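Local coordinates for aspartate aminotransferase, mitochondrial (Trypanosoma brucei brucei, PDB 4W5K), which probably transfers the amino group of L-aspartate to 2-oxoglutarate, working as a homodimer with pyridoxal 5'-phosphate as cofactor, at residues I205-A211 / N236-S242. The protein carries 1 engineered substitution. Residues are numbered along the deposited sequence; the frame is centred on the assembly and turned at random.
With PLP (pyridoxal-5'-phosphate), chain C.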
loop_
_atom_site.group_PDB
_atom_site.type_symbol
_atom_site.label_atom_id
_atom_site.label_comp_id
_atom_site.label_asym_id
_atom_site.label_seq_id
_atom_site.Cartn_x
_atom_site.Cartn_y
_atom_site.Cartn_z
ATOM N N ILE A 205 -20.695 18.121 -1.202
ATOM C CA ILE A 205 -19.608 17.485 -1.942
ATOM C C ILE A 205 -19.765 15.975 -1.823
ATOM O O ILE A 205 -19.551 15.416 -0.748
ATOM C CB ILE A 205 -18.214 17.922 -1.400
ATOM C CG1 ILE A 205 -18.039 19.449 -1.488
ATOM C CG2 ILE A 205 -17.101 17.229 -2.170
ATOM C CD1 ILE A 205 -18.572 20.216 -0.281
ATOM N N PRO A 206 -20.183 15.303 -2.913
ATOM C CA PRO A 206 -20.399 13.853 -2.860
ATOM C C PRO A 206 -19.096 13.072 -2.893
ATOM O O PRO A 206 -18.249 13.371 -3.736
ATOM C CB PRO A 206 -21.208 13.568 -4.119
ATOM C CG PRO A 206 -20.830 14.679 -5.054
ATOM C CD PRO A 206 -20.613 15.883 -4.202
ATOM N N PHE A 207 -18.965 12.110 -1.980
ATOM C CA PHE A 207 -17.809 11.185 -1.923
ATOM C C PHE A 207 -18.398 9.795 -2.148
ATOM O O PHE A 207 -19.015 9.219 -1.256
ATOM C CB PHE A 207 -17.113 11.302 -0.561
ATOM C CG PHE A 207 -15.679 10.808 -0.522
ATOM C CD1 PHE A 207 -15.282 9.662 -1.189
ATOM C CD2 PHE A 207 -14.730 11.541 0.201
ATOM C CE1 PHE A 207 -13.943 9.215 -1.130
ATOM C CE2 PHE A 207 -13.373 11.114 0.281
ATOM C CZ PHE A 207 -12.980 9.947 -0.394
ATOM N N VAL A 208 -18.230 9.286 -3.357
ATOM C CA VAL A 208 -18.812 7.988 -3.761
ATOM C C VAL A 208 -17.847 6.855 -3.460
ATOM O O VAL A 208 -16.720 6.844 -3.954
ATOM C CB VAL A 208 -19.142 7.984 -5.235
ATOM C CG1 VAL A 208 -19.671 6.566 -5.677
ATOM C CG2 VAL A 208 -20.179 9.027 -5.528
ATOM N N ASP A 209 -18.268 5.924 -2.616
ATOM C CA ASP A 209 -17.529 4.678 -2.416
ATOM C C ASP A 209 -18.128 3.658 -3.385
ATOM O O ASP A 209 -19.263 3.202 -3.207
ATOM C CB ASP A 209 -17.626 4.212 -0.949
ATOM C CG ASP A 209 -16.821 2.934 -0.674
ATOM O OD1 ASP A 209 -16.408 2.262 -1.639
ATOM O OD2 ASP A 209 -16.604 2.597 0.512
ATOM N N MET A 210 -17.390 3.362 -4.453
ATOM C CA MET A 210 -17.849 2.411 -5.476
ATOM C C MET A 210 -16.980 1.162 -5.427
ATOM O O MET A 210 -15.992 1.042 -6.172
ATOM C CB MET A 210 -17.794 3.025 -6.884
ATOM C CG MET A 210 -18.429 2.083 -7.942
ATOM S SD MET A 210 -18.707 2.852 -9.542
ATOM C CE MET A 210 -17.023 3.111 -10.076
ATOM N N ALA A 211 -17.343 0.251 -4.533
ATOM C CA ALA A 211 -16.514 -0.936 -4.299
ATOM C C ALA A 211 -16.955 -2.127 -5.135
ATOM O O ALA A 211 -16.232 -3.111 -5.181
ATOM C CB ALA A 211 -16.534 -1.316 -2.781
ATOM N N ASN A 236 -17.273 19.577 -7.594
ATOM C CA ASN A 236 -16.329 18.522 -7.232
ATOM C C ASN A 236 -17.042 17.265 -6.775
ATOM O O ASN A 236 -17.858 17.319 -5.846
ATOM C CB ASN A 236 -15.385 18.978 -6.107
ATOM C CG ASN A 236 -14.633 20.245 -6.443
ATOM O OD1 ASN A 236 -14.989 21.335 -5.988
ATOM N ND2 ASN A 236 -13.589 20.115 -7.242
ATOM N N LEU A 237 -16.714 16.144 -7.426
ATOM C CA LEU A 237 -17.119 14.800 -7.030
ATOM C C LEU A 237 -15.881 13.935 -6.740
ATOM O O LEU A 237 -14.909 13.999 -7.483
ATOM C CB LEU A 237 -17.955 14.152 -8.140
ATOM C CG LEU A 237 -18.030 12.617 -8.169
ATOM C CD1 LEU A 237 -18.982 12.114 -7.069
ATOM C CD2 LEU A 237 -18.510 12.123 -9.547
ATOM N N ILE A 238 -15.918 13.143 -5.666
ATOM C CA ILE A 238 -14.831 12.214 -5.354
ATOM C C ILE A 238 -15.351 10.796 -5.543
ATOM O O ILE A 238 -16.474 10.505 -5.139
ATOM C CB ILE A 238 -14.319 12.367 -3.907
ATOM C CG1 ILE A 238 -13.982 13.827 -3.612
ATOM C CG2 ILE A 238 -13.070 11.476 -3.655
ATOM C CD1 ILE A 238 -14.931 14.459 -2.655
ATOM N N VAL A 239 -14.543 9.925 -6.148
ATOM C CA VAL A 239 -14.930 8.524 -6.300
ATOM C C VAL A 239 -13.784 7.619 -5.851
ATOM O O VAL A 239 -12.667 7.763 -6.354
ATOM C CB VAL A 239 -15.284 8.161 -7.756
ATOM C CG1 VAL A 239 -15.761 6.697 -7.829
ATOM C CG2 VAL A 239 -16.387 9.086 -8.303
ATOM N N ALA A 240 -14.059 6.717 -4.897
ATOM C CA ALA A 240 -13.101 5.691 -4.479
ATOM C C ALA A 240 -13.525 4.404 -5.155
ATOM O O ALA A 240 -14.631 3.906 -4.914
ATOM C CB ALA A 240 -13.093 5.520 -2.957
ATOM N N GLN A 241 -12.662 3.890 -6.028
ATOM C CA GLN A 241 -13.017 2.774 -6.891
ATOM C C GLN A 241 -12.175 1.534 -6.547
ATOM O O GLN A 241 -10.949 1.562 -6.640
ATOM C CB GLN A 241 -12.822 3.200 -8.367
ATOM C CG GLN A 241 -12.997 2.120 -9.403
ATOM C CD GLN A 241 -12.752 2.646 -10.806
ATOM O OE1 GLN A 241 -11.906 3.524 -11.004
ATOM N NE2 GLN A 241 -13.447 2.079 -11.795
ATOM N N SER A 242 -12.840 0.442 -6.172
ATOM C CA SER A 242 -12.151 -0.810 -5.833
ATOM C C SER A 242 -12.202 -1.843 -6.952
ATOM O O SER A 242 -13.254 -2.060 -7.564
ATOM C CB SER A 242 -12.766 -1.422 -4.560
ATOM O OG SER A 242 -12.209 -2.703 -4.299
HETATM N N1 PLP C . -15.721 0.164 0.783
HETATM C C2 PLP C . -16.675 -0.821 0.868
HETATM C C2A PLP C . -18.112 -0.411 0.909
HETATM C C3 PLP C . -16.307 -2.166 0.914
HETATM O O3 PLP C . -17.240 -3.162 1.018
HETATM C C4 PLP C . -14.964 -2.513 0.869
HETATM C C4A PLP C . -14.612 -3.963 0.687
HETATM O O4A PLP C . -14.690 -4.719 1.661
HETATM C C5 PLP C . -13.994 -1.515 0.780
HETATM C C6 PLP C . -14.382 -0.176 0.721
HETATM C C5A PLP C . -12.514 -1.867 0.757
HETATM O O4P PLP C . -12.137 -2.358 -0.499
HETATM P P PLP C . -10.653 -2.671 -0.850
HETATM O O1P PLP C . -10.324 -4.098 -0.529
HETATM O O2P PLP C . -9.741 -1.736 -0.095
HETATM O O3P PLP C . -10.558 -2.425 -2.338
HETATM O O HOH W 1 -14.234 1.412 -3.192
HETATM O O HOH W 2 -15.738 -0.847 -8.284
HETATM O O HOH W 3 -14.339 -4.445 -3.549
HETATM O O HOH W 4 -14.800 -4.348 -7.056
#
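Val208 and Ala240 sit at the middle of a parallel strand pair in which five backbone hydrogen bonds alternate in direction. Val208 N gives to Ile238 O at 2.8 Å and Val208 O takes Ala240 N; Ile238 N to Pro206 O, Met210 N to Ala240 O and a longer Ser242 N to Met210 O, 3.2 Å, complete the ladder.

Apolar contacts line both faces. Ile238 lays CG2 over one face of the Phe207 ring, a CH-pi contact 3.6 Å from the ring centroid and 16° off its normal, while Ala240 CB lies at the ring edge. CG1 of Ile238, anti to the carbonyl carbon (chi1 -52°), carries CD1 back toward the start of the strand, where it meets Ile205 CG2 at 3.6 Å. On the reverse face, Leu237 CD1 packs against both Pro206 CG and Val208 CG2.

The C-terminal ends of both strands reach the cofactor. Asp209 OD2 lies 2.6 Å from PLP N1; the same oxygen is hydrogen-bonded to His131 NE2. As in other fold type I aminotransferases, this aspartate probably holds the pyridine nitrogen. Ala211 CB touches the pyridine ring at C2, and Ser242 OG donates to phosphate O3P at 2.6 Å. One water bridges Asp209 OD1 and Ala240 O; three more link the Met210 and Ala211 carbonyls to Ser242.

Strand 172-176 continues the sheet beyond 205-210, and antiparallel strand 255-260 flanks 238-242. Helix 99-110 covers the Phe207, Asp209 and Ala240 face, whereas helices 225-230 and 69-80 cover the Val208, Met210 and Val239 face.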